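Acetyltransferase of GNAT family (PDB 3D8P) probably transfers an acetyl group from acetyl-coenzyme A to an amine acceptor, as GNAT-family acetyltransferases do, its own substrate being unidentified. Local coordinates at residues E8-L22 with R35-L49. Residues are numbered along the deposited sequence; the frame is centred on the assembly and turned at random.
With CA (calcium ion), chain C; ACT (acetate ion), chain D.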
loop_
_atom_site.group_PDB
_atom_site.type_symbol
_atom_site.label_atom_id
_atom_site.label_comp_id
_atom_site.label_asym_id
_atom_site.label_seq_id
_atom_site.Cartn_x
_atom_site.Cartn_y
_atom_site.Cartn_z
ATOM N N GLU A 8 1.777 -10.073 -8.989
ATOM C CA GLU A 8 2.137 -8.735 -9.350
ATOM C C GLU A 8 0.976 -8.170 -10.155
ATOM O O GLU A 8 0.281 -8.897 -10.889
ATOM C CB GLU A 8 3.413 -8.712 -10.183
ATOM C CG GLU A 8 3.950 -7.289 -10.398
ATOM C CD GLU A 8 5.361 -7.258 -10.971
ATOM O OE1 GLU A 8 5.523 -7.501 -12.190
ATOM O OE2 GLU A 8 6.304 -6.942 -10.206
ATOM N N TYR A 9 0.745 -6.874 -9.995
ATOM C CA TYR A 9 -0.235 -6.175 -10.805
ATOM C C TYR A 9 0.124 -6.364 -12.286
ATOM O O TYR A 9 1.298 -6.347 -12.642
ATOM C CB TYR A 9 -0.215 -4.686 -10.459
ATOM C CG TYR A 9 -0.959 -3.799 -11.446
ATOM C CD1 TYR A 9 -2.312 -3.524 -11.272
ATOM C CD2 TYR A 9 -0.311 -3.234 -12.542
ATOM C CE1 TYR A 9 -3.003 -2.740 -12.157
ATOM C CE2 TYR A 9 -0.999 -2.448 -13.443
ATOM C CZ TYR A 9 -2.345 -2.193 -13.227
ATOM O OH TYR A 9 -3.050 -1.412 -14.097
ATOM N N ASN A 10 -0.890 -6.575 -13.124
ATOM C CA ASN A 10 -0.722 -6.458 -14.569
ATOM C C ASN A 10 -1.844 -5.528 -15.076
ATOM O O ASN A 10 -2.817 -5.293 -14.328
ATOM C CB ASN A 10 -0.602 -7.817 -15.281
ATOM C CG ASN A 10 -1.912 -8.559 -15.368
ATOM O OD1 ASN A 10 -2.838 -8.102 -16.015
ATOM N ND2 ASN A 10 -1.969 -9.752 -14.773
ATOM N N ARG A 11 -1.666 -4.967 -16.280
ATOM C CA ARG A 11 -2.572 -3.948 -16.868
ATOM C C ARG A 11 -4.025 -4.350 -17.033
ATOM O O ARG A 11 -4.892 -3.486 -17.118
ATOM C CB ARG A 11 -2.064 -3.490 -18.245
ATOM C CG ARG A 11 -0.746 -2.749 -18.157
ATOM C CD ARG A 11 -0.482 -1.908 -19.403
ATOM N NE ARG A 11 -0.383 -2.694 -20.628
ATOM C CZ ARG A 11 0.690 -3.398 -20.999
ATOM N NH1 ARG A 11 1.752 -3.485 -20.209
ATOM N NH2 ARG A 11 0.689 -4.047 -22.157
ATOM N N SER A 12 -4.297 -5.649 -17.107
ATOM C CA SER A 12 -5.672 -6.107 -17.238
ATOM C C SER A 12 -6.494 -5.695 -16.040
ATOM O O SER A 12 -7.702 -5.526 -16.153
ATOM C CB SER A 12 -5.740 -7.632 -17.429
ATOM O OG SER A 12 -5.161 -8.358 -16.359
ATOM N N TYR A 13 -5.826 -5.497 -14.899
ATOM C CA TYR A 13 -6.497 -5.192 -13.635
ATOM C C TYR A 13 -6.736 -3.709 -13.391
ATOM O O TYR A 13 -7.310 -3.366 -12.358
ATOM C CB TYR A 13 -5.696 -5.768 -12.472
ATOM C CG TYR A 13 -5.860 -7.243 -12.222
ATOM C CD1 TYR A 13 -7.004 -7.737 -11.601
ATOM C CD2 TYR A 13 -4.858 -8.145 -12.563
ATOM C CE1 TYR A 13 -7.153 -9.089 -11.340
ATOM C CE2 TYR A 13 -4.995 -9.506 -12.307
ATOM C CZ TYR A 13 -6.132 -9.976 -11.679
ATOM O OH TYR A 13 -6.277 -11.344 -11.442
ATOM N N LYS A 14 -6.334 -2.844 -14.329
ATOM C CA LYS A 14 -6.455 -1.386 -14.145
ATOM C C LYS A 14 -7.812 -0.921 -13.628
ATOM O O LYS A 14 -7.894 -0.279 -12.590
ATOM C CB LYS A 14 -6.168 -0.621 -15.435
ATOM C CG LYS A 14 -6.322 0.893 -15.247
ATOM C CD LYS A 14 -5.855 1.683 -16.451
ATOM C CE LYS A 14 -6.149 3.166 -16.258
ATOM N NZ LYS A 14 -5.632 4.010 -17.388
ATOM N N GLU A 15 -8.869 -1.230 -14.356
ATOM C CA GLU A 15 -10.188 -0.710 -14.001
ATOM C C GLU A 15 -10.760 -1.358 -12.721
ATOM O O GLU A 15 -11.385 -0.678 -11.895
ATOM C CB GLU A 15 -11.154 -0.827 -15.198
ATOM C CG GLU A 15 -10.771 0.084 -16.391
ATOM C CD GLU A 15 -10.745 1.573 -16.021
ATOM O OE1 GLU A 15 -11.447 1.949 -15.070
ATOM O OE2 GLU A 15 -10.006 2.359 -16.648
ATOM N N GLU A 16 -10.532 -2.659 -12.564
ATOM C CA GLU A 16 -10.932 -3.364 -11.357
ATOM C C GLU A 16 -10.245 -2.790 -10.117
ATOM O O GLU A 16 -10.899 -2.579 -9.092
ATOM C CB GLU A 16 -10.648 -4.872 -11.458
ATOM C CG GLU A 16 -11.313 -5.659 -10.313
ATOM C CD GLU A 16 -10.967 -7.134 -10.278
ATOM O OE1 GLU A 16 -10.468 -7.672 -11.277
ATOM O OE2 GLU A 16 -11.215 -7.769 -9.239
ATOM N N LEU A 17 -8.939 -2.532 -10.229
ATOM C CA LEU A 17 -8.144 -1.988 -9.136
ATOM C C LEU A 17 -8.666 -0.643 -8.690
ATOM O O LEU A 17 -8.889 -0.413 -7.518
ATOM C CB LEU A 17 -6.685 -1.833 -9.555
ATOM C CG LEU A 17 -5.746 -1.228 -8.495
ATOM C CD1 LEU A 17 -5.776 -2.093 -7.283
ATOM C CD2 LEU A 17 -4.310 -1.083 -8.976
ATOM N N ILE A 18 -8.859 0.253 -9.649
ATOM C CA ILE A 18 -9.416 1.573 -9.371
ATOM C C ILE A 18 -10.812 1.515 -8.711
ATOM O O ILE A 18 -11.036 2.196 -7.701
ATOM C CB ILE A 18 -9.429 2.445 -10.623
ATOM C CG1 ILE A 18 -7.980 2.719 -11.064
ATOM C CG2 ILE A 18 -10.146 3.765 -10.340
ATOM C CD1 ILE A 18 -7.856 3.247 -12.479
ATOM N N GLU A 19 -11.736 0.711 -9.235
ATOM C CA GLU A 19 -13.055 0.561 -8.598
ATOM C C GLU A 19 -13.006 -0.034 -7.190
ATOM O O GLU A 19 -13.811 0.337 -6.330
ATOM C CB GLU A 19 -13.988 -0.289 -9.434
ATOM C CG GLU A 19 -15.405 -0.345 -8.859
ATOM N N PHE A 20 -12.075 -0.962 -6.970
ATOM C CA PHE A 20 -11.845 -1.585 -5.659
ATOM C C PHE A 20 -11.392 -0.561 -4.631
ATOM O O PHE A 20 -11.979 -0.426 -3.575
ATOM C CB PHE A 20 -10.793 -2.705 -5.796
ATOM C CG PHE A 20 -10.397 -3.361 -4.501
ATOM C CD1 PHE A 20 -11.175 -4.363 -3.949
ATOM C CD2 PHE A 20 -9.235 -2.996 -3.848
ATOM C CE1 PHE A 20 -10.800 -4.969 -2.773
ATOM C CE2 PHE A 20 -8.861 -3.605 -2.669
ATOM C CZ PHE A 20 -9.638 -4.594 -2.138
ATOM N N ILE A 21 -10.330 0.162 -4.941
ATOM C CA ILE A 21 -9.807 1.161 -4.035
ATOM C C ILE A 21 -10.870 2.253 -3.764
ATOM O O ILE A 21 -11.185 2.548 -2.608
ATOM C CB ILE A 21 -8.468 1.720 -4.590
ATOM C CG1 ILE A 21 -7.398 0.618 -4.529
ATOM C CG2 ILE A 21 -8.038 2.933 -3.818
ATOM C CD1 ILE A 21 -5.975 1.014 -4.963
ATOM N N LEU A 22 -11.447 2.817 -4.824
ATOM C CA LEU A 22 -12.452 3.864 -4.701
ATOM C C LEU A 22 -13.704 3.482 -3.912
ATOM O O LEU A 22 -14.251 4.328 -3.208
ATOM C CB LEU A 22 -12.894 4.365 -6.089
ATOM C CG LEU A 22 -11.946 5.269 -6.886
ATOM C CD1 LEU A 22 -12.516 5.518 -8.314
ATOM C CD2 LEU A 22 -11.714 6.567 -6.145
ATOM N N ARG A 35 -11.318 9.626 -8.280
ATOM C CA ARG A 35 -10.345 9.061 -9.206
ATOM C C ARG A 35 -9.288 10.060 -9.679
ATOM O O ARG A 35 -8.099 9.729 -9.753
ATOM C CB ARG A 35 -11.076 8.433 -10.385
ATOM C CG ARG A 35 -10.168 7.927 -11.487
ATOM C CD ARG A 35 -10.914 7.030 -12.417
ATOM N NE ARG A 35 -10.030 6.529 -13.454
ATOM C CZ ARG A 35 -10.263 5.439 -14.176
ATOM N NH1 ARG A 35 -11.364 4.710 -13.992
ATOM N NH2 ARG A 35 -9.379 5.062 -15.083
ATOM N N ASP A 36 -9.710 11.293 -9.955
ATOM C CA ASP A 36 -8.792 12.300 -10.478
ATOM C C ASP A 36 -7.868 12.897 -9.408
ATOM O O ASP A 36 -6.996 13.695 -9.756
ATOM C CB ASP A 36 -9.525 13.353 -11.359
ATOM C CG ASP A 36 -10.505 14.239 -10.574
ATOM O OD1 ASP A 36 -10.320 14.387 -9.354
ATOM O OD2 ASP A 36 -11.451 14.807 -11.183
ATOM N N ASP A 37 -8.037 12.497 -8.141
ATOM C CA ASP A 37 -7.090 12.826 -7.074
ATOM C C ASP A 37 -5.956 11.812 -7.018
ATOM O O ASP A 37 -4.974 12.017 -6.304
ATOM C CB ASP A 37 -7.786 12.844 -5.704
ATOM C CG ASP A 37 -8.820 13.956 -5.582
ATOM O OD1 ASP A 37 -8.530 15.085 -6.031
ATOM O OD2 ASP A 37 -9.920 13.716 -5.029
ATOM N N GLN A 38 -6.065 10.726 -7.787
ATOM C CA GLN A 38 -5.130 9.608 -7.662
ATOM C C GLN A 38 -4.575 9.186 -9.011
ATOM O O GLN A 38 -4.720 8.029 -9.405
ATOM C CB GLN A 38 -5.849 8.443 -6.987
ATOM C CG GLN A 38 -6.618 8.886 -5.724
ATOM C CD GLN A 38 -7.303 7.750 -5.006
ATOM O OE1 GLN A 38 -6.660 6.973 -4.304
ATOM N NE2 GLN A 38 -8.617 7.668 -5.154
ATOM N N PRO A 39 -3.903 10.122 -9.714
ATOM C CA PRO A 39 -3.344 9.806 -11.031
ATOM C C PRO A 39 -2.363 8.631 -11.066
ATOM O O PRO A 39 -2.244 8.005 -12.100
ATOM C CB PRO A 39 -2.657 11.120 -11.449
ATOM C CG PRO A 39 -2.484 11.914 -10.134
ATOM C CD PRO A 39 -3.642 11.530 -9.314
ATOM N N ASP A 40 -1.659 8.331 -9.975
ATOM C CA ASP A 40 -0.719 7.197 -9.967
ATOM C C ASP A 40 -1.415 5.914 -10.352
ATOM O O ASP A 40 -0.811 5.083 -11.011
ATOM C CB ASP A 40 0.018 7.005 -8.619
ATOM C CG ASP A 40 -0.926 6.903 -7.429
ATOM O OD1 ASP A 40 -1.745 7.832 -7.260
ATOM O OD2 ASP A 40 -0.800 5.925 -6.642
ATOM N N LEU A 41 -2.688 5.776 -9.980
ATOM C CA LEU A 41 -3.469 4.596 -10.342
ATOM C C LEU A 41 -3.758 4.469 -11.853
ATOM O O LEU A 41 -4.084 3.397 -12.320
ATOM C CB LEU A 41 -4.778 4.554 -9.553
ATOM C CG LEU A 41 -4.720 4.501 -8.035
ATOM C CD1 LEU A 41 -6.153 4.441 -7.461
ATOM C CD2 LEU A 41 -3.843 3.323 -7.565
ATOM N N GLU A 42 -3.622 5.552 -12.611
ATOM C CA GLU A 42 -3.854 5.522 -14.051
ATOM C C GLU A 42 -2.726 4.821 -14.813
ATOM O O GLU A 42 -2.929 4.373 -15.944
ATOM C CB GLU A 42 -3.977 6.956 -14.621
ATOM C CG GLU A 42 -5.129 7.785 -14.081
ATOM C CD GLU A 42 -6.502 7.143 -14.288
ATOM O OE1 GLU A 42 -6.654 6.257 -15.168
ATOM O OE2 GLU A 42 -7.443 7.542 -13.566
ATOM N N ASN A 43 -1.537 4.791 -14.214
ATOM C CA ASN A 43 -0.343 4.268 -14.855
ATOM C C ASN A 43 0.477 3.499 -13.770
ATOM O O ASN A 43 1.520 3.973 -13.387
ATOM C CB ASN A 43 0.556 5.429 -15.461
ATOM C CG ASN A 43 -0.215 6.509 -16.373
ATOM O OD1 ASN A 43 -0.893 7.423 -15.871
ATOM N ND2 ASN A 43 0.038 6.465 -17.694
ATOM N N ILE A 44 0.004 2.347 -13.281
ATOM C CA ILE A 44 0.672 1.600 -12.199
ATOM C C ILE A 44 2.021 1.059 -12.635
ATOM O O ILE A 44 2.976 1.152 -11.862
ATOM C CB ILE A 44 -0.188 0.396 -11.580
ATOM C CG1 ILE A 44 -1.444 0.857 -10.822
ATOM C CG2 ILE A 44 0.624 -0.439 -10.593
ATOM C CD1 ILE A 44 -1.218 1.536 -9.517
ATOM N N GLU A 45 2.113 0.477 -13.832
ATOM C CA GLU A 45 3.397 -0.026 -14.338
ATOM C C GLU A 45 4.410 1.113 -14.311
ATOM O O GLU A 45 5.500 0.944 -13.804
ATOM C CB GLU A 45 3.319 -0.642 -15.761
ATOM C CG GLU A 45 2.502 -1.953 -15.851
ATOM C CD GLU A 45 2.777 -2.816 -17.102
ATOM O OE1 GLU A 45 3.489 -2.361 -18.052
ATOM O OE2 GLU A 45 2.271 -3.982 -17.120
ATOM N N HIS A 46 4.033 2.273 -14.834
ATOM C CA HIS A 46 4.946 3.375 -14.894
ATOM C C HIS A 46 5.291 3.917 -13.502
ATOM O O HIS A 46 6.467 4.073 -13.162
ATOM C CB HIS A 46 4.393 4.480 -15.771
ATOM C CG HIS A 46 5.258 5.686 -15.805
ATOM N ND1 HIS A 46 4.985 6.809 -15.059
ATOM C CD2 HIS A 46 6.422 5.931 -16.450
ATOM C CE1 HIS A 46 5.939 7.702 -15.251
ATOM N NE2 HIS A 46 6.814 7.201 -16.105
ATOM N N ASN A 47 4.273 4.177 -12.690
ATOM C CA ASN A 47 4.517 4.797 -11.368
ATOM C C ASN A 47 5.119 3.874 -10.315
ATOM O O ASN A 47 5.848 4.353 -9.467
ATOM C CB ASN A 47 3.255 5.455 -10.806
ATOM C CG ASN A 47 2.728 6.540 -11.710
ATOM O OD1 ASN A 47 1.553 6.556 -12.034
ATOM N ND2 ASN A 47 3.607 7.400 -12.181
ATOM N N TYR A 48 4.846 2.574 -10.392
ATOM C CA TYR A 48 5.298 1.612 -9.369
ATOM C C TYR A 48 6.302 0.603 -9.877
ATOM O O TYR A 48 7.370 0.492 -9.310
ATOM C CB TYR A 48 4.107 0.855 -8.763
ATOM C CG TYR A 48 3.198 1.736 -7.952
ATOM C CD1 TYR A 48 3.426 1.931 -6.589
ATOM C CD2 TYR A 48 2.117 2.397 -8.543
ATOM C CE1 TYR A 48 2.581 2.758 -5.821
ATOM C CE2 TYR A 48 1.286 3.212 -7.807
ATOM C CZ TYR A 48 1.529 3.385 -6.424
ATOM O OH TYR A 48 0.710 4.185 -5.662
ATOM N N LEU A 49 5.961 -0.125 -10.940
ATOM C CA LEU A 49 6.797 -1.216 -11.403
ATOM C C LEU A 49 8.055 -0.768 -12.123
ATOM O O LEU A 49 9.114 -1.298 -11.858
ATOM C CB LEU A 49 6.002 -2.194 -12.274
ATOM C CG LEU A 49 4.695 -2.742 -11.677
ATOM C CD1 LEU A 49 4.126 -3.881 -12.549
ATOM C CD2 LEU A 49 4.864 -3.174 -10.223
HETATM CA CA CA C . -11.189 15.361 -7.041
HETATM C C ACT D . -1.395 0.704 -16.502
HETATM O O ACT D . -0.193 0.611 -16.134
HETATM O OXT ACT D . -2.173 -0.109 -15.948
HETATM C CH3 ACT D . -1.895 1.702 -17.527
#
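Arg35 sets CB against Leu22 CD1 of the 14-28 helix, crosses Ile18 at about a right angle and ends between two carboxylates. Chi1 (174°) places CG opposite the backbone N, and the next two torsions, also near 180°, carry the chain out to NE. NH1 and NH2 meet Glu15 end-on, NH1 lying 3.0 Å from Glu15 OE1, and the NH2 bond to Glu15 OE2 is nearly straight at 174°. The adjoining NE-NH2 edge takes Glu42 side-on, NH2 serving both carboxylates, with NE 2.8 Å from Glu42 OE2; four bonds thus fix the guanidinium plane, and Ile18 CD1 lies over one face, toward its rim. Lys14, fully extended, joins this salt-bridge network by placing NZ 3.1 Å from Glu42 O, on a lone pair, with a weaker bond to Glu42 OE1. Leu41 packs against the helix, its CB 4.0 Å from Ile18 CG1 and its CD2 against Ile21 CD1. In the GNAT fold the helices that follow the first strand pack on one face of the central mixed sheet; here helix 14-28 lies alongside 35-49, which ends in the short helix 44-49, and Leu17 and Ile44 both reach Phe55 of strand 54-59. Next to strand 5-8, Tyr9 receives Ile44 over one ring face, CB 3.8 Å from the ring centroid in a CH-pi contact, while an acetate ion, probably from the crystallisation liquor, sits at the ring edge and accepts a hydrogen bond from Glu45 N. Glu45 turns its carboxylate 80° from the Arg11 guanidinium, and the bond from Arg11 NH1 to Glu45 OE1, 3.0 Å, is weak and bent. Just past Arg35, Asp36 and Asp37 bind a calcium ion together with Asp34.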